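Local coordinates for protein OBCA, Oxalate Biosynthetic Component A (Burkholderia glumae, PDB 4NNB) that belongs to a TIM-barrel enzyme family and holds a magnesium ion and an oxaloacetate ion together in one pocket, at residues A260-V265 with A272-S277; A294-Y299 with S304-A309; V402-I407 with G452-L457; S409-A412 with S418-R421. One frame throughout, in Å; residues are numbered along the deposited sequence.

The chain passes through contacts 1 and 2 in succession, and later through 3 and 4, with contact 4 nested inside the loop that contact 3 closes. Contacts 1 and 2 have centres 9 Å apart and meet through the neighbouring parallel strands 273-276 and 308-311 of the barrel sheet; Leu276 N lies 3.0 Å from Val308 O, and the pair sits beside the oxaloacetate pocket. Contacts 3 and 4, 8 Å apart between centres, share helix 401-413 and touch where Leu457 CD2 comes 3.7 Å from Leu411 CD2. The centre of contact 1 is about 31 Å from that of contact 3, on the opposite side of the chain's centre; contacts 3 and 4 lie on helices connecting barrel strands 373-378 and 444-449, and on the loop that follows.

Contact 1 of 4, residues A260-V265 with A272-S277; sequences AIVPMV and AILNLS. With OAA (oxaloacetate ion), chain C.
Val265 turns CG1 trans to its backbone N (chi1 168°), which aims that methyl at the start of the strand, 3.6 Å from CB of Ala272. Leu274 has CG beside its own N (chi1 -64°), and this carries its forked end out toward the helix, where the two branches are shared between two valines one turn apart. CD1 lies 4.1 Å from CG2 of Val262, the two side chains meeting at a slant. CD2 lies 4.2 Å from CG1 of Val265, where the side chains run past each other in opposite senses. Beta-branched valines give the helix a compact, stiff surface, leucine is long enough to reach the helix from the strand, and the small methyl of Ala272 lets Val265 come close. Pro263, whose nitrogen has no hydrogen to bond to the turn before, kinks the helix and points away from the strand.

This is helix-on-strand packing in a beta-alpha-beta crossover of the TIM barrel: helix 255-268 lies in the connection between the parallel strands 222-229 and 273-276. Residues alternate along the strand, so Leu274 and Leu276 turn to the helix layer, whereas Asn275 faces the other way and bonds Glu346 and, weakly, His224, a magnesium ligand. Just past the strand's C-terminal end, where TIM barrels carry their active sites, Ser277 OG donates a 2.8 Å hydrogen bond to O2 of the oxaloacetate ion. The same hydroxyl is bonded to the backbone N of Ser279, which would help to fix its direction, and the ligand is also held by Ser279, Arg281, Ser310 and Tyr324.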
loop_
_atom_site.group_PDB
_atom_site.type_symbol
_atom_site.label_atom_id
_atom_site.label_comp_id
_atom_site.label_asym_id
_atom_site.label_seq_id
_atom_site.Cartn_x
_atom_site.Cartn_y
_atom_site.Cartn_z
ATOM N N ALA A 260 -4.831 -4.883 21.158
ATOM C CA ALA A 260 -4.764 -6.289 20.771
ATOM C C ALA A 260 -3.463 -6.586 20.021
ATOM O O ALA A 260 -2.735 -7.525 20.366
ATOM C CB ALA A 260 -5.975 -6.663 19.926
ATOM N N ILE A 261 -3.154 -5.769 19.014
ATOM C CA ILE A 261 -1.994 -6.024 18.153
ATOM C C ILE A 261 -0.657 -6.033 18.888
ATOM O O ILE A 261 0.142 -6.956 18.707
ATOM C CB ILE A 261 -1.931 -5.038 16.953
ATOM C CG1 ILE A 261 -3.133 -5.260 16.037
ATOM C CG2 ILE A 261 -0.634 -5.200 16.182
ATOM C CD1 ILE A 261 -3.506 -4.056 15.166
ATOM N N VAL A 262 -0.400 -5.012 19.700
ATOM C CA VAL A 262 0.898 -4.904 20.356
ATOM C C VAL A 262 1.280 -6.163 21.162
ATOM O O VAL A 262 2.345 -6.732 20.922
ATOM C CB VAL A 262 1.048 -3.601 21.190
ATOM C CG1 VAL A 262 2.334 -3.631 21.987
ATOM C CG2 VAL A 262 1.001 -2.368 20.259
ATOM N N PRO A 263 0.414 -6.621 22.087
ATOM C CA PRO A 263 0.825 -7.836 22.808
ATOM C C PRO A 263 0.720 -9.123 21.972
ATOM O O PRO A 263 1.471 -10.062 22.243
ATOM C CB PRO A 263 -0.153 -7.892 23.986
ATOM C CG PRO A 263 -1.366 -7.198 23.492
ATOM C CD PRO A 263 -0.849 -6.076 22.618
ATOM N N MET A 264 -0.168 -9.179 20.982
ATOM C CA MET A 264 -0.262 -10.394 20.169
ATOM C C MET A 264 1.015 -10.582 19.357
ATOM O O MET A 264 1.559 -11.688 19.280
ATOM C CB MET A 264 -1.521 -10.406 19.291
ATOM C CG MET A 264 -2.808 -10.594 20.100
ATOM S SD MET A 264 -4.299 -10.787 19.103
ATOM C CE MET A 264 -4.038 -9.537 17.884
ATOM N N VAL A 265 1.524 -9.492 18.796
ATOM C CA VAL A 265 2.801 -9.538 18.084
ATOM C C VAL A 265 3.937 -9.914 19.022
ATOM O O VAL A 265 4.729 -10.819 18.733
ATOM C CB VAL A 265 3.121 -8.180 17.394
ATOM C CG1 VAL A 265 4.560 -8.142 16.912
ATOM C CG2 VAL A 265 2.186 -7.966 16.232
ATOM N N ALA A 272 10.151 -7.735 17.967
ATOM C CA ALA A 272 9.501 -6.919 16.938
ATOM C C ALA A 272 9.637 -5.445 17.252
ATOM O O ALA A 272 9.379 -5.008 18.383
ATOM C CB ALA A 272 8.048 -7.276 16.808
ATOM N N ILE A 273 10.055 -4.683 16.248
ATOM C CA ILE A 273 10.121 -3.231 16.371
ATOM C C ILE A 273 8.908 -2.636 15.679
ATOM O O ILE A 273 8.813 -2.638 14.446
ATOM C CB ILE A 273 11.393 -2.681 15.727
ATOM C CG1 ILE A 273 12.620 -3.333 16.371
ATOM C CG2 ILE A 273 11.447 -1.152 15.874
ATOM C CD1 ILE A 273 13.913 -2.999 15.682
ATOM N N LEU A 274 7.964 -2.156 16.477
ATOM C CA LEU A 274 6.732 -1.619 15.926
ATOM C C LEU A 274 6.836 -0.109 15.708
ATOM O O LEU A 274 7.266 0.645 16.595
ATOM C CB LEU A 274 5.544 -1.974 16.823
ATOM C CG LEU A 274 5.210 -3.470 16.955
ATOM C CD1 LEU A 274 3.831 -3.639 17.590
ATOM C CD2 LEU A 274 5.288 -4.217 15.610
ATOM N N ASN A 275 6.474 0.306 14.503
ATOM C CA ASN A 275 6.479 1.705 14.081
ATOM C C ASN A 275 5.013 2.119 13.839
ATOM O O ASN A 275 4.422 1.829 12.787
ATOM C CB ASN A 275 7.351 1.820 12.811
ATOM C CG ASN A 275 7.338 3.213 12.180
ATOM O OD1 ASN A 275 6.557 4.088 12.564
ATOM N ND2 ASN A 275 8.205 3.413 11.191
ATOM N N LEU A 276 4.410 2.781 14.823
ATOM C CA LEU A 276 2.988 3.093 14.725
ATOM C C LEU A 276 2.724 4.385 13.944
ATOM O O LEU A 276 3.298 5.434 14.235
ATOM C CB LEU A 276 2.336 3.148 16.113
ATOM C CG LEU A 276 1.759 1.842 16.681
ATOM C CD1 LEU A 276 2.669 0.647 16.452
ATOM C CD2 LEU A 276 1.370 1.966 18.146
ATOM N N SER A 277 1.851 4.302 12.947
ATOM C CA SER A 277 1.423 5.506 12.235
ATOM C C SER A 277 0.618 6.452 13.129
ATOM O O SER A 277 -0.320 6.037 13.811
ATOM C CB SER A 277 0.582 5.151 11.016
ATOM O OG SER A 277 0.116 6.331 10.392
HETATM O O1 OAA C . 2.755 8.761 9.274
HETATM O O2 OAA C . 2.178 6.698 8.523
HETATM O O4 OAA C . 0.017 8.085 3.956
HETATM O O5 OAA C . -0.370 9.670 5.576
HETATM O O3 OAA C . 0.948 6.480 6.116
HETATM C C1 OAA C . 2.283 7.985 8.330
HETATM C C2 OAA C . 1.869 8.617 7.020
HETATM C C3 OAA C . 0.983 7.778 6.127
HETATM C C4 OAA C . 0.155 8.547 5.174
#

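Contact 2 of 4, residues A294-Y299 with S304-A309; sequences AHLKFY and SAPEVA
Phe298 and Tyr299 present their rings differently to the returning chain. With CG trans to the backbone N (chi1 -173°), Phe298 swings back over Ser304, whose N stands 3.5 Å above one ring face, toward the rim. Tyr299 instead turns its edge to Pro306, CE2 lying 3.8 Å from Pro306 CD, the two side chains crossing at about a right angle. Leu296 also meets the proline crosswise, and its CD2 reaches Ala309 CB at 3.6 Å; the same methyl sits over the centre of the His295 ring. A compact, rigid proline suits this place, its CG and CD meeting Tyr299 while CG also faces Leu296.

Between the backbones, Tyr299 N bonds Ser304 O at 2.9 Å, nearly straight at 162°, as a single antiparallel bridge closing a tight loop. Lys297 O receives a CA-H...O contact from Ala305 CA at 3.3 Å. Within 294-299, the hydroxyl Tyr299 OH donates to His295 O at 2.8 Å, which anchors the far end of the ring.

The loop spans from helix 291-294 to strand 308-311. Tyr299 also rests on Tyr258 and Asp259 of helix 255-268, Pro306 on Leu276 of strand 273-276, and Leu296 and Ala309 on Phe338 of helix 328-341.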
loop_
_atom_site.group_PDB
_atom_site.type_symbol
_atom_site.label_atom_id
_atom_site.label_comp_id
_atom_site.label_asym_id
_atom_site.label_seq_id
_atom_site.Cartn_x
_atom_site.Cartn_y
_atom_site.Cartn_z
ATOM N N ALA A 294 -2.503 8.836 21.478
ATOM C CA ALA A 294 -3.142 7.986 22.492
ATOM C C ALA A 294 -2.712 6.511 22.407
ATOM O O ALA A 294 -2.725 5.790 23.408
ATOM C CB ALA A 294 -4.652 8.109 22.414
ATOM N N HIS A 295 -2.324 6.067 21.214
ATOM C CA HIS A 295 -1.785 4.715 21.033
ATOM C C HIS A 295 -0.299 4.620 21.346
ATOM O O HIS A 295 0.291 3.540 21.242
ATOM C CB HIS A 295 -2.063 4.176 19.620
ATOM C CG HIS A 295 -1.548 5.050 18.514
ATOM N ND1 HIS A 295 -1.404 6.417 18.637
ATOM C CD2 HIS A 295 -1.173 4.744 17.246
ATOM C CE1 HIS A 295 -0.949 6.914 17.497
ATOM N NE2 HIS A 295 -0.801 5.920 16.639
ATOM N N LEU A 296 0.307 5.738 21.739
ATOM C CA LEU A 296 1.734 5.734 22.030
ATOM C C LEU A 296 1.959 5.706 23.531
ATOM O O LEU A 296 2.769 6.451 24.061
ATOM C CB LEU A 296 2.431 6.939 21.406
ATOM C CG LEU A 296 2.201 7.084 19.896
ATOM C CD1 LEU A 296 3.011 8.265 19.388
ATOM C CD2 LEU A 296 2.530 5.794 19.100
ATOM N N LYS A 297 1.233 4.829 24.206
ATOM C CA LYS A 297 1.316 4.710 25.658
ATOM C C LYS A 297 2.261 3.583 26.035
ATOM O O LYS A 297 2.658 2.788 25.182
ATOM C CB LYS A 297 -0.067 4.385 26.194
ATOM C CG LYS A 297 -0.620 3.087 25.618
ATOM C CD LYS A 297 -1.949 2.727 26.234
ATOM C CE LYS A 297 -2.410 1.355 25.769
ATOM N NZ LYS A 297 -3.890 1.194 25.928
ATOM N N PHE A 298 2.625 3.514 27.314
ATOM C CA PHE A 298 3.262 2.323 27.862
ATOM C C PHE A 298 2.242 1.184 27.843
ATOM O O PHE A 298 1.173 1.294 28.435
ATOM C CB PHE A 298 3.737 2.596 29.294
ATOM C CG PHE A 298 4.557 1.487 29.890
ATOM C CD1 PHE A 298 3.955 0.475 30.620
ATOM C CD2 PHE A 298 5.934 1.465 29.731
ATOM C CE1 PHE A 298 4.717 -0.558 31.176
ATOM C CE2 PHE A 298 6.699 0.443 30.282
ATOM C CZ PHE A 298 6.089 -0.567 31.005
ATOM N N TYR A 299 2.553 0.103 27.132
ATOM C CA TYR A 299 1.675 -1.062 27.109
ATOM C C TYR A 299 2.074 -2.030 28.226
ATOM O O TYR A 299 3.104 -2.688 28.126
ATOM C CB TYR A 299 1.728 -1.766 25.735
ATOM C CG TYR A 299 0.981 -1.018 24.645
ATOM C CD1 TYR A 299 -0.297 -1.398 24.259
ATOM C CD2 TYR A 299 1.551 0.087 24.028
ATOM C CE1 TYR A 299 -0.984 -0.690 23.274
ATOM C CE2 TYR A 299 0.878 0.789 23.037
ATOM C CZ TYR A 299 -0.386 0.406 22.675
ATOM O OH TYR A 299 -1.046 1.120 21.688
ATOM N N SER A 304 6.593 -1.913 27.636
ATOM C CA SER A 304 7.187 -0.742 26.993
ATOM C C SER A 304 6.163 0.037 26.174
ATOM O O SER A 304 5.074 -0.450 25.902
ATOM C CB SER A 304 8.338 -1.142 26.076
ATOM O OG SER A 304 7.835 -1.748 24.900
ATOM N N ALA A 305 6.531 1.259 25.800
ATOM C CA ALA A 305 5.804 2.020 24.792
ATOM C C ALA A 305 6.240 1.527 23.402
ATOM O O ALA A 305 7.237 0.808 23.293
ATOM C CB ALA A 305 6.092 3.509 24.961
ATOM N N PRO A 306 5.499 1.892 22.335
ATOM C CA PRO A 306 5.972 1.470 21.006
ATOM C C PRO A 306 7.380 2.000 20.718
ATOM O O PRO A 306 7.725 3.103 21.165
ATOM C CB PRO A 306 4.947 2.102 20.047
ATOM C CG PRO A 306 3.690 2.180 20.858
ATOM C CD PRO A 306 4.168 2.524 22.271
ATOM N N GLU A 307 8.181 1.216 20.000
ATOM C CA GLU A 307 9.580 1.561 19.757
ATOM C C GLU A 307 9.714 2.815 18.893
ATOM O O GLU A 307 10.597 3.643 19.107
ATOM C CB GLU A 307 10.310 0.405 19.054
ATOM C CG GLU A 307 10.604 -0.828 19.936
ATOM C CD GLU A 307 9.393 -1.735 20.151
ATOM O OE1 GLU A 307 8.358 -1.578 19.458
ATOM O OE2 GLU A 307 9.480 -2.627 21.019
ATOM N N VAL A 308 8.846 2.920 17.896
ATOM C CA VAL A 308 8.940 3.962 16.885
ATOM C C VAL A 308 7.525 4.424 16.582
ATOM O O VAL A 308 6.572 3.657 16.739
ATOM C CB VAL A 308 9.631 3.425 15.604
ATOM C CG1 VAL A 308 9.649 4.469 14.470
ATOM C CG2 VAL A 308 11.060 2.964 15.918
ATOM N N ALA A 309 7.374 5.683 16.183
ATOM C CA ALA A 309 6.096 6.126 15.640
ATOM C C ALA A 309 6.335 7.241 14.643
ATOM O O ALA A 309 7.294 8.005 14.760
ATOM C CB ALA A 309 5.150 6.579 16.734
#

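Contact 3 of 4, residues V402-I407 with G452-L457; sequences VVREEI and GPMQNL
Ile407 carries the apolar part of this contact through a single methyl, CG2, which meets two side chains of the facing segment. Met454 CE comes to 3.7 Å and Leu457 CD1 to 3.6 Å. The methionine runs out extended and then bends at its last torsion (chi3 64°), which turns the terminal methyl to the isoleucine; these two side chains cross at about a right angle, while Leu457 arrives at a slant. A flexible, unbranched methionine suits a place where a loop must reach a helix.

A looser van der Waals contact adds to this, Met454 SD lying 4.2 Å from Arg404 CG, the aliphatic part of a basic side chain. The arginine's charged end is used for polar bonds instead: NH1 forms a salt bridge with Asp382, and NH2 bonds Ser408 OG. Among the backbone bonds, Gln455 N bonds Gly452 O (3.0 Å) and Leu457 N bonds Met454 O (3.1 Å), three-residue steps that include a short 3-10 segment at 453-454 and set Met454 and Leu457 on one side.

Helix 401-413 lies against the loop that leads from barrel strand 444-449 to helix 458-465. Helix 416-440 packs beside both, Val403 touching its Leu425 and Leu457 its Val423, and Ile399 adjoins Arg404 and Ile407.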
loop_
_atom_site.group_PDB
_atom_site.type_symbol
_atom_site.label_atom_id
_atom_site.label_comp_id
_atom_site.label_asym_id
_atom_site.label_seq_id
_atom_site.Cartn_x
_atom_site.Cartn_y
_atom_site.Cartn_z
ATOM N N VAL A 402 7.940 17.354 -12.323
ATOM C CA VAL A 402 8.404 17.319 -13.713
ATOM C C VAL A 402 9.476 16.248 -13.920
ATOM O O VAL A 402 9.487 15.559 -14.947
ATOM C CB VAL A 402 8.901 18.697 -14.212
ATOM C CG1 VAL A 402 7.751 19.676 -14.274
ATOM C CG2 VAL A 402 10.001 19.239 -13.320
ATOM N N VAL A 403 10.358 16.095 -12.935
ATOM C CA VAL A 403 11.383 15.063 -12.988
ATOM C C VAL A 403 10.758 13.687 -12.747
ATOM O O VAL A 403 11.102 12.710 -13.418
ATOM C CB VAL A 403 12.516 15.324 -11.977
ATOM C CG1 VAL A 403 13.539 14.194 -12.010
ATOM C CG2 VAL A 403 13.194 16.660 -12.269
ATOM N N ARG A 404 9.824 13.615 -11.805
ATOM C CA ARG A 404 9.125 12.358 -11.524
ATOM C C ARG A 404 8.367 11.840 -12.753
ATOM O O ARG A 404 8.353 10.635 -13.025
ATOM C CB ARG A 404 8.154 12.532 -10.353
ATOM C CG ARG A 404 7.743 11.227 -9.686
ATOM C CD ARG A 404 6.239 11.041 -9.755
ATOM N NE ARG A 404 5.829 10.674 -11.090
ATOM C CZ ARG A 404 4.776 11.166 -11.730
ATOM N NH1 ARG A 404 3.987 12.066 -11.164
ATOM N NH2 ARG A 404 4.518 10.742 -12.950
ATOM N N GLU A 405 7.722 12.750 -13.479
ATOM C CA GLU A 405 7.028 12.387 -14.714
ATOM C C GLU A 405 7.993 11.792 -15.753
ATOM O O GLU A 405 7.642 10.848 -16.461
ATOM C CB GLU A 405 6.256 13.589 -15.276
ATOM C CG GLU A 405 5.041 13.980 -14.423
ATOM C CD GLU A 405 4.394 15.284 -14.854
ATOM O OE1 GLU A 405 5.061 16.108 -15.512
ATOM O OE2 GLU A 405 3.212 15.484 -14.535
ATOM N N GLU A 406 9.209 12.326 -15.822
ATOM C CA GLU A 406 10.231 11.806 -16.727
ATOM C C GLU A 406 10.651 10.402 -16.304
ATOM O O GLU A 406 10.850 9.518 -17.146
ATOM C CB GLU A 406 11.448 12.746 -16.761
ATOM C CG GLU A 406 12.508 12.393 -17.814
ATOM C CD GLU A 406 13.515 13.523 -18.057
ATOM O OE1 GLU A 406 13.314 14.642 -17.531
ATOM O OE2 GLU A 406 14.507 13.290 -18.781
ATOM N N ILE A 407 10.773 10.203 -14.994
ATOM C CA ILE A 407 11.120 8.902 -14.431
ATOM C C ILE A 407 10.070 7.834 -14.763
ATOM O O ILE A 407 10.422 6.717 -15.155
ATOM C CB ILE A 407 11.342 8.991 -12.900
ATOM C CG1 ILE A 407 12.667 9.688 -12.597
ATOM C CG2 ILE A 407 11.336 7.616 -12.270
ATOM C CD1 ILE A 407 12.838 10.055 -11.129
ATOM N N GLY A 452 4.383 1.666 -5.634
ATOM C CA GLY A 452 4.457 0.446 -6.436
ATOM C C GLY A 452 5.071 0.549 -7.827
ATOM O O GLY A 452 6.066 -0.119 -8.103
ATOM N N PRO A 453 4.503 1.399 -8.699
ATOM C CA PRO A 453 4.946 1.448 -10.101
ATOM C C PRO A 453 6.376 1.957 -10.311
ATOM O O PRO A 453 6.895 1.829 -11.417
ATOM C CB PRO A 453 3.950 2.418 -10.742
ATOM C CG PRO A 453 2.732 2.355 -9.867
ATOM C CD PRO A 453 3.293 2.218 -8.482
ATOM N N MET A 454 6.997 2.520 -9.276
ATOM C CA MET A 454 8.370 3.011 -9.369
ATOM C C MET A 454 9.361 2.102 -8.652
ATOM O O MET A 454 10.567 2.377 -8.632
ATOM C CB MET A 454 8.476 4.424 -8.764
ATOM C CG MET A 454 7.683 5.474 -9.496
ATOM S SD MET A 454 7.805 7.139 -8.775
ATOM C CE MET A 454 9.557 7.467 -9.016
ATOM N N GLN A 455 8.868 1.015 -8.062
ATOM C CA GLN A 455 9.702 0.240 -7.144
ATOM C C GLN A 455 10.890 -0.512 -7.751
ATOM O O GLN A 455 11.745 -0.983 -7.015
ATOM C CB GLN A 455 8.851 -0.687 -6.264
ATOM C CG GLN A 455 8.122 0.070 -5.136
ATOM C CD GLN A 455 7.291 -0.840 -4.260
ATOM O OE1 GLN A 455 7.088 -2.012 -4.577
ATOM N NE2 GLN A 455 6.806 -0.309 -3.151
ATOM N N ASN A 456 10.967 -0.615 -9.075
ATOM C CA ASN A 456 12.153 -1.245 -9.672
ATOM C C ASN A 456 13.407 -0.411 -9.403
ATOM O O ASN A 456 14.520 -0.894 -9.527
ATOM C CB ASN A 456 11.980 -1.492 -11.175
ATOM C CG ASN A 456 10.932 -2.557 -11.482
ATOM O OD1 ASN A 456 10.608 -3.379 -10.632
ATOM N ND2 ASN A 456 10.399 -2.538 -12.700
ATOM N N LEU A 457 13.201 0.846 -9.020
ATOM C CA LEU A 457 14.282 1.773 -8.714
ATOM C C LEU A 457 14.799 1.625 -7.292
ATOM O O LEU A 457 15.893 2.100 -6.985
ATOM C CB LEU A 457 13.795 3.216 -8.894
ATOM C CG LEU A 457 13.298 3.634 -10.270
ATOM C CD1 LEU A 457 12.712 5.031 -10.216
ATOM C CD2 LEU A 457 14.445 3.574 -11.274
#

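Contact 4 of 4, residues S409-A412 with S418-R421; sequences SLLA and SHRR
Ser418 OG, hydrogen-bonded to Asp413 OD2 and more weakly to Ser415 OG, is held in the first turn of helix 416-440 while it leans on Leu410, whose CD2 lies 3.6 Å away. Ser418 CB approaches the backbone O of Leu410 to 3.3 Å. A small serine suits this point, because the two chains come within 5.1 Å at the CA atoms of Leu410 and Ser418.

Leu410 then fills the angle between the helices. With CG beside the backbone N (chi1 -72°), the side chain extends toward the second helix and both methyls meet Arg421. CD1 is 4.0 Å from Arg421 CB. CD2 comes to 3.5 Å from Arg421 NH2, the guanidinium lying obliquely to it and the two side chains crossing at about a right angle. Arginine suits this outer position, as its stem packs on CD1 and CD2 and the chain bends at chi3 to lay the guanidinium beside CD2. Deeper in, Leu410 also touches Ala422 and Leu425.

Leu411 makes a looser contact, CD2 to His419 ND1 at 4.1 Å, the side chains crossing at a slant. His419 NE2 is tied to Asp460 OD2, a carboxylate that would tend to make the ring more basic, and Leu457 adjoins both residues. The arrangement is a helical hairpin, in which helix 401-413 turns over a two-residue link and helix 416-440 runs back beside it.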
loop_
_atom_site.group_PDB
_atom_site.type_symbol
_atom_site.label_atom_id
_atom_site.label_comp_id
_atom_site.label_asym_id
_atom_site.label_seq_id
_atom_site.Cartn_x
_atom_site.Cartn_y
_atom_site.Cartn_z
ATOM N N SER A 409 7.971 7.871 -17.263
ATOM C CA SER A 409 8.093 7.646 -18.701
ATOM C C SER A 409 9.235 6.679 -19.028
ATOM O O SER A 409 9.061 5.728 -19.793
ATOM C CB SER A 409 8.301 8.978 -19.421
ATOM O OG SER A 409 8.576 8.772 -20.794
ATOM N N LEU A 410 10.398 6.922 -18.432
ATOM C CA LEU A 410 11.555 6.062 -18.628
ATOM C C LEU A 410 11.323 4.622 -18.157
ATOM O O LEU A 410 11.711 3.670 -18.852
ATOM C CB LEU A 410 12.791 6.668 -17.962
ATOM C CG LEU A 410 13.373 7.906 -18.647
ATOM C CD1 LEU A 410 14.179 8.717 -17.660
ATOM C CD2 LEU A 410 14.254 7.505 -19.820
ATOM N N LEU A 411 10.691 4.452 -16.995
ATOM C CA LEU A 411 10.397 3.109 -16.486
ATOM C C LEU A 411 9.430 2.387 -17.432
ATOM O O LEU A 411 9.479 1.168 -17.575
ATOM C CB LEU A 411 9.847 3.153 -15.053
ATOM C CG LEU A 411 10.843 3.515 -13.942
ATOM C CD1 LEU A 411 10.156 3.726 -12.602
ATOM C CD2 LEU A 411 11.950 2.470 -13.809
ATOM N N ALA A 412 8.574 3.155 -18.098
ATOM C CA ALA A 412 7.622 2.593 -19.051
ATOM C C ALA A 412 8.292 2.058 -20.332
ATOM O O ALA A 412 7.694 1.263 -21.058
ATOM C CB ALA A 412 6.548 3.613 -19.391
ATOM N N SER A 418 17.103 3.141 -20.287
ATOM C CA SER A 418 16.097 4.006 -19.683
ATOM C C SER A 418 16.067 3.846 -18.173
ATOM O O SER A 418 15.979 4.837 -17.445
ATOM C CB SER A 418 14.717 3.720 -20.263
ATOM O OG SER A 418 14.543 4.381 -21.501
ATOM N N HIS A 419 16.135 2.604 -17.702
ATOM C CA HIS A 419 16.192 2.352 -16.270
ATOM C C HIS A 419 17.357 3.126 -15.663
ATOM O O HIS A 419 17.211 3.772 -14.622
ATOM C CB HIS A 419 16.329 0.856 -15.973
ATOM C CG HIS A 419 16.468 0.537 -14.514
ATOM N ND1 HIS A 419 15.388 0.261 -13.702
ATOM C CD2 HIS A 419 17.565 0.446 -13.725
ATOM C CE1 HIS A 419 15.816 0.013 -12.476
ATOM N NE2 HIS A 419 17.131 0.117 -12.463
ATOM N N ARG A 420 18.509 3.083 -16.325
ATOM C CA ARG A 420 19.689 3.758 -15.789
ATOM C C ARG A 420 19.535 5.284 -15.766
ATOM O O ARG A 420 19.967 5.932 -14.811
ATOM C CB ARG A 420 20.972 3.310 -16.502
ATOM C CG ARG A 420 21.710 2.210 -15.743
ATOM C CD ARG A 420 23.027 1.818 -16.405
ATOM N NE ARG A 420 22.852 0.770 -17.410
ATOM C CZ ARG A 420 22.805 0.990 -18.720
ATOM N NH1 ARG A 420 22.933 2.222 -19.193
ATOM N NH2 ARG A 420 22.636 -0.021 -19.560
ATOM N N ARG A 421 18.906 5.853 -16.794
ATOM C CA ARG A 421 18.610 7.283 -16.784
ATOM C C ARG A 421 17.653 7.609 -15.631
ATOM O O ARG A 421 17.844 8.599 -14.922
ATOM C CB ARG A 421 18.031 7.766 -18.127
ATOM C CG ARG A 421 19.012 7.680 -19.314
ATOM C CD ARG A 421 18.763 8.757 -20.398
ATOM N NE ARG A 421 17.498 8.603 -21.126
ATOM C CZ ARG A 421 17.298 7.729 -22.112
ATOM N NH1 ARG A 421 18.274 6.908 -22.486
ATOM N NH2 ARG A 421 16.118 7.664 -22.720
#